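Local coordinates for putative polyprenyl synthetase (Streptomyces coelicolor, PDB 3NF2), which probably catalyses, as a magnesium-dependent prenyltransferase of the FPP/GGPP synthase family, the chain elongation of isoprenyl diphosphates, at residues L8-R11 and G12-A16; M324-R327 and V328-R331; C176-M179 and E180-T184. One frame throughout, in Å; residues are numbered along the deposited sequence.

Contact 1: residues L8-R11 and G12-A16; sequences LLER and GRTLA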
ATOM      1  N   LEU A   8      30.568   8.343  -2.191  1.00 84.56           N
ATOM      2  CA  LEU A   8      29.441   8.162  -1.277  1.00 83.58           C
ATOM      3  C   LEU A   8      28.229   7.529  -1.963  1.00 83.82           C
ATOM      4  O   LEU A   8      27.546   6.694  -1.367  1.00 80.67           O
ATOM      5  CB  LEU A   8      29.032   9.492  -0.635  1.00 80.84           C
ATOM      6  CG  LEU A   8      29.992  10.170   0.340  1.00 77.92           C
ATOM      7  CD1 LEU A   8      29.397  11.489   0.794  1.00 73.01           C
ATOM      8  CD2 LEU A   8      30.303   9.276   1.533  1.00 77.82           C
ATOM      9  N   LEU A   9      27.966   7.940  -3.206  1.00 81.90           N
ATOM     10  CA  LEU A   9      26.869   7.386  -4.001  1.00 82.75           C
ATOM     11  C   LEU A   9      27.100   5.906  -4.312  1.00 82.32           C
ATOM     12  O   LEU A   9      26.161   5.109  -4.280  1.00 79.53           O
ATOM     13  CB  LEU A   9      26.667   8.179  -5.301  1.00 82.49           C
ATOM     14  CG  LEU A   9      26.306   9.669  -5.241  1.00 84.32           C
ATOM     15  CD1 LEU A   9      26.143  10.218  -6.650  1.00 89.54           C
ATOM     16  CD2 LEU A   9      25.046   9.935  -4.420  1.00 84.58           C
ATOM     17  N   GLU A  10      28.356   5.564  -4.607  1.00 81.32           N
ATOM     18  CA  GLU A  10      28.812   4.183  -4.744  1.00 81.57           C
ATOM     19  C   GLU A  10      28.625   3.410  -3.435  1.00 78.21           C
ATOM     20  O   GLU A  10      28.082   2.304  -3.432  1.00 73.85           O
ATOM     21  CB  GLU A  10      30.290   4.168  -5.169  1.00 85.68           C
ATOM     22  CG  GLU A  10      31.030   2.834  -4.983  1.00 94.30           C
ATOM     23  CD  GLU A  10      30.914   1.895  -6.181  1.00106.19           C
ATOM     24  OE1 GLU A  10      29.802   1.736  -6.737  1.00106.14           O
ATOM     25  OE2 GLU A  10      31.950   1.301  -6.556  1.00110.76           O
ATOM     26  N   ARG A  11      29.068   4.017  -2.334  1.00 76.33           N
ATOM     27  CA  ARG A  11      28.953   3.445  -0.992  1.00 78.38           C
ATOM     28  C   ARG A  11      27.517   3.050  -0.633  1.00 76.96           C
ATOM     29  O   ARG A  11      27.290   1.965  -0.100  1.00 77.31           O
ATOM     30  CB  ARG A  11      29.500   4.437   0.038  1.00 79.70           C
ATOM     31  CG  ARG A  11      29.619   3.925   1.455  1.00 77.96           C
ATOM     32  CD  ARG A  11      29.395   5.072   2.415  1.00 84.10           C
ATOM     33  NE  ARG A  11      30.184   4.933   3.631  1.00 94.92           N
ATOM     34  CZ  ARG A  11      30.124   5.765   4.668  1.00 96.26           C
ATOM     35  NH1 ARG A  11      29.299   6.806   4.651  1.00 91.20           N
ATOM     36  NH2 ARG A  11      30.895   5.551   5.727  1.00 94.80           N
ATOM     37  N   GLY A  12      26.561   3.927  -0.944  1.00 74.35           N
ATOM     38  CA  GLY A  12      25.145   3.683  -0.665  1.00 70.72           C
ATOM     39  C   GLY A  12      24.521   2.622  -1.557  1.00 71.13           C
ATOM     40  O   GLY A  12      23.725   1.802  -1.087  1.00 67.50           O
ATOM     41  N   ARG A  13      24.888   2.647  -2.841  1.00 71.99           N
ATOM     42  CA  ARG A  13      24.364   1.698  -3.825  0.50 73.16           C
ATOM     43  C   ARG A  13      24.833   0.271  -3.538  1.00 74.48           C
ATOM     44  O   ARG A  13      24.018  -0.656  -3.504  1.00 72.33           O
ATOM     45  CB  ARG A  13      24.728   2.138  -5.254  0.50 73.57           C
ATOM     46  CG  ARG A  13      24.570   1.062  -6.329  0.50 74.68           C
ATOM     47  CD  ARG A  13      24.297   1.648  -7.712  0.50 72.95           C
ATOM     48  NE  ARG A  13      24.819   3.002  -7.869  0.50 67.10           N
ATOM     49  CZ  ARG A  13      24.087   4.038  -8.265  0.50 65.38           C
ATOM     50  NH1 ARG A  13      22.803   3.872  -8.554  0.50 66.98           N
ATOM     51  NH2 ARG A  13      24.637   5.240  -8.376  0.50 62.53           N
ATOM     52  N   THR A  14      26.137   0.105  -3.310  1.00 75.68           N
ATOM     53  CA  THR A  14      26.732  -1.212  -3.061  1.00 72.79           C
ATOM     54  C   THR A  14      26.317  -1.819  -1.725  1.00 68.95           C
ATOM     55  O   THR A  14      26.268  -3.038  -1.596  1.00 71.87           O
ATOM     56  CB  THR A  14      28.272  -1.188  -3.158  1.00 75.24           C
ATOM     57  OG1 THR A  14      28.804  -0.285  -2.181  1.00 81.71           O
ATOM     58  CG2 THR A  14      28.723  -0.768  -4.564  1.00 69.53           C
ATOM     59  N   LEU A  15      26.022  -0.984  -0.733  1.00 62.73           N
ATOM     60  CA  LEU A  15      25.533  -1.506   0.541  1.00 59.77           C
ATOM     61  C   LEU A  15      24.062  -1.934   0.488  1.00 62.73           C
ATOM     62  O   LEU A  15      23.700  -2.990   1.020  1.00 61.49           O
ATOM     63  CB  LEU A  15      25.763  -0.507   1.677  1.00 56.81           C
ATOM     64  CG  LEU A  15      27.209  -0.367   2.178  1.00 60.08           C
ATOM     65  CD1 LEU A  15      27.269   0.607   3.342  1.00 43.94           C
ATOM     66  CD2 LEU A  15      27.850  -1.715   2.561  1.00 52.83           C
ATOM     67  N   ALA A  16      23.225  -1.131  -0.173  1.00 59.04           N
ATOM     68  CA  ALA A  16      21.774  -1.340  -0.131  1.00 52.02           C
ATOM     69  C   ALA A  16      21.224  -2.273  -1.209  1.00 49.95           C
ATOM     70  O   ALA A  16      20.356  -3.088  -0.908  1.00 47.87           O
ATOM     71  CB  ALA A  16      21.027  -0.002  -0.136  1.00 46.08           C
TER

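Contact 2: residues M324-R327 and V328-R331; sequences MPDR and VRDR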
ATOM      1  N   MET A 324      27.189  16.905  15.651  1.00 68.46           N
ATOM      2  CA  MET A 324      27.498  15.877  14.676  1.00 68.82           C
ATOM      3  C   MET A 324      28.994  15.942  14.401  1.00 72.55           C
ATOM      4  O   MET A 324      29.554  17.041  14.335  1.00 73.87           O
ATOM      5  CB  MET A 324      26.706  16.183  13.400  1.00 67.23           C
ATOM      6  CG  MET A 324      27.027  15.375  12.161  1.00 65.53           C
ATOM      7  SD  MET A 324      26.210  16.089  10.707  1.00 48.77           S
ATOM      8  CE  MET A 324      24.659  16.604  11.409  1.00 39.11           C
ATOM      9  N   PRO A 325      29.653  14.772  14.280  1.00 74.38           N
ATOM     10  CA  PRO A 325      31.030  14.688  13.809  1.00 76.23           C
ATOM     11  C   PRO A 325      31.221  15.471  12.519  1.00 78.31           C
ATOM     12  O   PRO A 325      30.418  15.346  11.589  1.00 82.19           O
ATOM     13  CB  PRO A 325      31.219  13.191  13.565  1.00 74.89           C
ATOM     14  CG  PRO A 325      30.357  12.553  14.591  1.00 76.61           C
ATOM     15  CD  PRO A 325      29.173  13.471  14.786  1.00 78.16           C
ATOM     16  N   ASP A 326      32.277  16.280  12.487  1.00 80.86           N
ATOM     17  CA  ASP A 326      32.516  17.241  11.405  1.00 83.29           C
ATOM     18  C   ASP A 326      32.867  16.610  10.051  1.00 84.36           C
ATOM     19  O   ASP A 326      32.712  17.254   9.011  1.00 85.72           O
ATOM     20  CB  ASP A 326      33.577  18.268  11.830  1.00 82.17           C
ATOM     21  CG  ASP A 326      33.105  19.169  12.977  1.00 87.99           C
ATOM     22  OD1 ASP A 326      32.009  18.936  13.533  1.00 94.73           O
ATOM     23  OD2 ASP A 326      33.833  20.121  13.328  1.00 87.79           O
ATOM     24  N   ARG A 327      33.325  15.360  10.067  1.00 82.69           N
ATOM     25  CA  ARG A 327      33.563  14.611   8.834  1.00 85.02           C
ATOM     26  C   ARG A 327      32.228  14.231   8.186  1.00 85.20           C
ATOM     27  O   ARG A 327      32.116  14.181   6.955  1.00 84.68           O
ATOM     28  CB  ARG A 327      34.370  13.334   9.098  1.00 86.52           C
ATOM     29  CG  ARG A 327      35.373  13.396  10.249  1.00 93.29           C
ATOM     30  CD  ARG A 327      36.235  12.137  10.286  1.00101.06           C
ATOM     31  NE  ARG A 327      35.446  10.908  10.398  1.00108.03           N
ATOM     32  CZ  ARG A 327      35.811   9.725   9.902  1.00111.67           C
ATOM     33  NH1 ARG A 327      36.957   9.596   9.242  1.00112.71           N
ATOM     34  NH2 ARG A 327      35.022   8.667  10.056  1.00107.62           N
ATOM     35  N   VAL A 328      31.229  13.956   9.029  1.00 81.67           N
ATOM     36  CA  VAL A 328      29.892  13.570   8.580  1.00 78.56           C
ATOM     37  C   VAL A 328      29.161  14.793   8.022  1.00 74.96           C
ATOM     38  O   VAL A 328      28.590  14.733   6.933  1.00 70.36           O
ATOM     39  CB  VAL A 328      29.080  12.904   9.725  1.00 81.54           C
ATOM     40  CG1 VAL A 328      27.737  12.409   9.227  1.00 81.95           C
ATOM     41  CG2 VAL A 328      29.865  11.744  10.334  1.00 84.96           C
ATOM     42  N   ARG A 329      29.211  15.893   8.776  1.00 74.18           N
ATOM     43  CA  ARG A 329      28.653  17.171   8.336  0.50 74.79           C
ATOM     44  C   ARG A 329      29.194  17.589   6.970  1.00 74.69           C
ATOM     45  O   ARG A 329      28.427  18.025   6.112  1.00 78.27           O
ATOM     46  CB  ARG A 329      28.907  18.265   9.376  0.50 75.13           C
ATOM     47  CG  ARG A 329      28.079  19.527   9.159  0.50 77.34           C
ATOM     48  CD  ARG A 329      28.439  20.618  10.152  0.50 77.00           C
ATOM     49  NE  ARG A 329      27.861  20.380  11.471  0.50 80.19           N
ATOM     50  CZ  ARG A 329      28.426  19.627  12.409  0.50 82.38           C
ATOM     51  NH1 ARG A 329      29.584  19.031  12.170  0.50 77.89           N
ATOM     52  NH2 ARG A 329      27.831  19.469  13.584  0.50 83.34           N
ATOM     53  N   ASP A 330      30.505  17.437   6.771  1.00 70.88           N
ATOM     54  CA  ASP A 330      31.156  17.722   5.487  1.00 70.28           C
ATOM     55  C   ASP A 330      30.590  16.863   4.358  1.00 68.59           C
ATOM     56  O   ASP A 330      30.411  17.336   3.230  1.00 62.42           O
ATOM     57  CB  ASP A 330      32.674  17.499   5.587  1.00 72.23           C
ATOM     58  CG  ASP A 330      33.441  18.750   6.032  1.00 76.06           C
ATOM     59  OD1 ASP A 330      34.618  18.891   5.628  1.00 70.22           O
ATOM     60  OD2 ASP A 330      32.877  19.590   6.775  1.00 73.33           O
ATOM     61  N   ARG A 331      30.311  15.600   4.673  1.00 68.14           N
ATOM     62  CA  ARG A 331      29.755  14.668   3.701  1.00 68.26           C
ATOM     63  C   ARG A 331      28.308  15.032   3.335  1.00 64.52           C
ATOM     64  O   ARG A 331      27.929  14.984   2.161  1.00 58.33           O
ATOM     65  CB  ARG A 331      29.879  13.227   4.210  1.00 69.74           C
ATOM     66  CG  ARG A 331      31.244  12.601   3.930  1.00 76.61           C
ATOM     67  CD  ARG A 331      31.439  11.283   4.666  1.00 87.47           C
ATOM     68  NE  ARG A 331      32.449  10.447   4.013  1.00 96.93           N
ATOM     69  CZ  ARG A 331      32.803   9.227   4.416  1.00 97.46           C
ATOM     70  NH1 ARG A 331      33.728   8.551   3.743  1.00 91.90           N
ATOM     71  NH2 ARG A 331      32.241   8.681   5.490  1.00 96.69           N
TER

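Contact 3: residues C176-M179 and E180-T184; sequences CLEM and EGNKT. With SO4 (sulfate ion), chain D.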
ATOM      1  N   CYS A 176       2.112  24.188  -5.791  1.00 42.09           N
ATOM      2  CA  CYS A 176       3.182  23.429  -6.413  1.00 42.71           C
ATOM      3  C   CYS A 176       4.258  23.079  -5.384  1.00 44.70           C
ATOM      4  O   CYS A 176       4.773  21.961  -5.382  1.00 44.72           O
ATOM      5  CB  CYS A 176       3.785  24.225  -7.563  1.00 39.84           C
ATOM      6  SG  CYS A 176       4.877  23.287  -8.621  1.00 47.53           S
ATOM      7  N   LEU A 177       4.561  24.033  -4.504  1.00 40.68           N
ATOM      8  CA  LEU A 177       5.589  23.869  -3.486  1.00 41.88           C
ATOM      9  C   LEU A 177       5.223  22.786  -2.502  1.00 40.41           C
ATOM     10  O   LEU A 177       6.044  21.910  -2.224  1.00 39.22           O
ATOM     11  CB  LEU A 177       5.853  25.183  -2.738  1.00 41.79           C
ATOM     12  CG  LEU A 177       6.690  26.249  -3.455  1.00 49.01           C
ATOM     13  CD1 LEU A 177       6.814  27.519  -2.603  1.00 38.80           C
ATOM     14  CD2 LEU A 177       8.068  25.722  -3.844  1.00 49.84           C
ATOM     15  N   GLU A 178       3.996  22.826  -1.983  1.00 40.08           N
ATOM     16  CA  GLU A 178       3.591  21.796  -1.032  1.00 47.28           C
ATOM     17  C   GLU A 178       3.460  20.416  -1.684  1.00 44.54           C
ATOM     18  O   GLU A 178       3.757  19.412  -1.045  1.00 46.50           O
ATOM     19  CB  GLU A 178       2.354  22.195  -0.207  1.00 51.11           C
ATOM     20  CG  GLU A 178       1.032  22.112  -0.925  1.00 61.78           C
ATOM     21  CD  GLU A 178      -0.148  21.870   0.016  1.00 70.46           C
ATOM     22  OE1 GLU A 178      -1.204  22.510  -0.185  1.00 65.40           O
ATOM     23  OE2 GLU A 178      -0.024  21.046   0.952  1.00 70.44           O
ATOM     24  N   MET A 179       3.063  20.377  -2.957  1.00 40.79           N
ATOM     25  CA  MET A 179       3.043  19.127  -3.721  1.00 42.67           C
ATOM     26  C   MET A 179       4.452  18.562  -3.900  1.00 43.12           C
ATOM     27  O   MET A 179       4.690  17.368  -3.692  1.00 42.99           O
ATOM     28  CB  MET A 179       2.370  19.318  -5.089  1.00 39.93           C
ATOM     29  CG  MET A 179       2.358  18.066  -5.960  1.00 37.65           C
ATOM     30  SD  MET A 179       1.190  18.162  -7.351  1.00 34.29           S
ATOM     31  CE  MET A 179       2.260  18.822  -8.630  1.00 44.33           C
ATOM     32  N   GLU A 180       5.385  19.424  -4.280  1.00 39.86           N
ATOM     33  CA  GLU A 180       6.757  18.984  -4.509  1.00 42.70           C
ATOM     34  C   GLU A 180       7.448  18.578  -3.218  1.00 39.57           C
ATOM     35  O   GLU A 180       8.277  17.679  -3.226  1.00 42.86           O
ATOM     36  CB  GLU A 180       7.553  20.038  -5.292  1.00 41.34           C
ATOM     37  CG  GLU A 180       7.150  20.037  -6.772  1.00 38.49           C
ATOM     38  CD  GLU A 180       8.010  20.929  -7.634  1.00 46.72           C
ATOM     39  OE1 GLU A 180       7.758  20.965  -8.850  1.00 43.22           O
ATOM     40  OE2 GLU A 180       8.940  21.575  -7.113  1.00 52.92           O
ATOM     41  N   GLY A 181       7.063  19.225  -2.117  1.00 42.31           N
ATOM     42  CA  GLY A 181       7.522  18.860  -0.786  1.00 40.08           C
ATOM     43  C   GLY A 181       7.019  17.489  -0.395  1.00 42.38           C
ATOM     44  O   GLY A 181       7.741  16.708   0.210  1.00 46.20           O
ATOM     45  N   ASN A 182       5.772  17.210  -0.697  1.00 43.27           N
ATOM     46  CA  ASN A 182       5.240  15.897  -0.466  1.00 41.74           C
ATOM     47  C   ASN A 182       5.870  14.838  -1.346  1.00 40.83           C
ATOM     48  O   ASN A 182       6.241  13.800  -0.894  1.00 45.17           O
ATOM     49  CB  ASN A 182       3.735  15.898  -0.666  1.00 37.95           C
ATOM     50  CG  ASN A 182       2.988  16.434   0.510  1.00 38.62           C
ATOM     51  OD1 ASN A 182       3.401  16.301   1.639  1.00 37.81           O
ATOM     52  ND2 ASN A 182       1.878  17.036   0.247  1.00 35.05           N
ATOM     53  N   LYS A 183       5.982  15.141  -2.618  1.00 37.68           N
ATOM     54  CA  LYS A 183       6.511  14.229  -3.602  1.00 39.95           C
ATOM     55  C   LYS A 183       7.972  13.911  -3.493  1.00 42.96           C
ATOM     56  O   LYS A 183       8.382  12.811  -3.720  1.00 46.96           O
ATOM     57  CB  LYS A 183       6.232  14.727  -5.006  1.00 37.71           C
ATOM     58  CG  LYS A 183       4.867  14.465  -5.531  1.00 45.45           C
ATOM     59  CD  LYS A 183       4.837  14.681  -7.010  1.00 52.84           C
ATOM     60  CE  LYS A 183       3.445  14.867  -7.554  1.00 60.04           C
ATOM     61  NZ  LYS A 183       3.425  15.291  -8.977  1.00 58.75           N
ATOM     62  N   THR A 184       8.776  14.902  -3.202  1.00 40.62           N
ATOM     63  CA  THR A 184      10.182  14.666  -3.216  1.00 39.19           C
ATOM     64  C   THR A 184      10.802  14.924  -1.899  1.00 39.70           C
ATOM     65  O   THR A 184      11.605  14.183  -1.455  1.00 39.99           O
ATOM     66  CB  THR A 184      10.848  15.492  -4.274  1.00 40.09           C
ATOM     67  OG1 THR A 184      10.318  15.105  -5.524  1.00 42.56           O
ATOM     68  CG2 THR A 184      12.288  15.230  -4.297  1.00 35.38           C
TER
HETATM   69  S   SO4 D   3       4.694  13.262 -11.536  1.00125.62           S
HETATM   70  O1  SO4 D   3       4.052  12.739 -10.332  1.00123.56           O
HETATM   71  O2  SO4 D   3       6.004  12.635 -11.704  1.00123.11           O
HETATM   72  O3  SO4 D   3       3.858  12.967 -12.699  1.00126.88           O
HETATM   73  O4  SO4 D   3       4.858  14.707 -11.412  1.00124.85           O

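Contact 1: residues L8-R11 and G12-A16
Leu-8 receives the amide of Gly-12 on its carbonyl, Leu-8 O to Gly-12 N 3.0 Å, and Leu-9 does the same for Arg-13, both as ordinary i to i+4 bonds of helix 5-25. Leu-9 O also sits beside the Arg-13 side chain, 3.4 Å from its CB; in the conformer given, one of two, NH1 bonds to Gly-54 O. At Glu-10 one carbonyl serves two donors of the same residue. Thr-14 N lies 2.9 Å from Glu-10 O on a nearly straight bond (171° at the hydrogen), while Thr-14 OG1 reaches Glu-10 O at 3.0 Å. The hydroxyl can fold back in this way because chi1 of 61° sets OG1 between the backbone N and the carbonyl carbon, the serine/threonine back-bond common in helices. That torsion leaves CG2 beside the backbone N, where it meets the Glu-10 carboxylate, OE1 to CG2 3.5 Å. Helix 5-25 belongs to the all-helical isoprenoid synthase fold and packs here on helices 57-67 and 326-339. Arg-11 O is 3.3 Å from both Leu-15 CG and Leu-15 N, accepting from the amide a bond longer than that of Thr-14 N, the donor standing 37° out of the carbonyl plane. The Arg-11 guanidinium forms a salt bridge with Glu-67 through NH2.

Contact 2: residues M324-R327 and V328-R331
The Arg-329 guanidinium, in the modelled conformer, one of two, to which all its contacts here belong, has Met-324 CG over one face, 4.2 Å above its plane and displaced toward the rim, and Asp-326 CA at its edge. NH1 and NH2 converge end-on on a single acceptor, Met-324 O, at 2.9 Å from NH1 and 3.1 Å from NH2. Both nitrogens come from the same face of that carbonyl, and the oxygen lies somewhat out of the guanidinium plane. NH1 also makes a salt bridge with Asp-326 OD1 at 2.8 Å, but the hydrogen bond within it is weak (119° at the hydrogen); the carboxylate and guanidinium planes are nearly perpendicular, 89° apart, and no paired, coplanar bridge forms. Extended as far as CD, the Arg-329 chain then bends at chi3 (-77°) back toward the residues before the helix, where NH2 finds a further acceptor in Val-322 O. Met-324 SD approaches Arg-329 CA at 3.6 Å, and Pro-325 CB rests on Val-328 CG2 at 3.8 Å. The backbone turns under these side chains: Pro-325 O takes Arg-329 N at 3.1 Å, with a weak additional bond from Val-328 N. Pro-325 holds the N-cap position, and the whole is the N-terminal first turn of helix 326-339, the last helix of this all-helical fold.

Contact 3: residues C176-M179 and E180-T184
Met-179 and Lys-183 run side by side in the same direction from helix 173-198 of the all-helical isoprenoid synthase fold, with Met-179 CG 3.7 Å from Lys-183 CE. Their first torsions differ. Met-179 CG is anti to the backbone N (chi1 178°), whereas Lys-183 CG is anti to the carbonyl carbon (chi1 -80°), and the two chains, starting one turn apart, converge toward their ends. The lysine stays extended beyond CG, and the methionine bends only at its last torsion, bringing CE to 3.7 Å from Lys-183 NZ. The thioether thus flanks the ammonium through carbon and sulfur without offering it a hydrogen bond.

Glu-180 leaves the helix on another side. Chi1 of -75° lays CG beside Cys-176 O at 3.4 Å, and the chain then runs extended to the carboxylate, where Cys-176 SG comes to 3.7 Å from Glu-180 OE1. Glu-180 is buried, and OE1 lies close to Asp-225 OD2. Asn-182 CG packs against Glu-178 O, while ND2 bonds to Gln-161 on helix 139-165. The amides from Glu-180 to Lys-183 keep i to i+4 bonds, such as Lys-183 N to Met-179 O at 2.8 Å, and a wider pi-type turn follows at 181-184. The Lys-183 ammonium is paired with Asp-162, and it also grips a sulfate ion, probably from the crystallisation liquor, with two bonds: NZ to sulfate O4 at 2.9 Å and NZ to sulfate O1 at 3.0 Å.

Contacts 1 and 2 lie far apart in sequence but meet in space: their centres are about 18 Å apart, and Leu-8 CD2 packs on Arg-331 NE at 3.5 Å. Close to that junction, Arg-11 NH2 and Arg-331 NH2 stand 3.4 Å from each other. Glu-67 is a shared anionic partner of these like charges, in a salt bridge with Arg-11 and a long, weak ion pair with Arg-331. Contact 3 is separate, its nearest atoms about 14 Å from contact 1 and about 17 Å from contact 2. It lies deeper, about 10 Å from the chain centre to its own centre, and it alone among the three holds the sulfate, an anion that may mimic a diphosphate group.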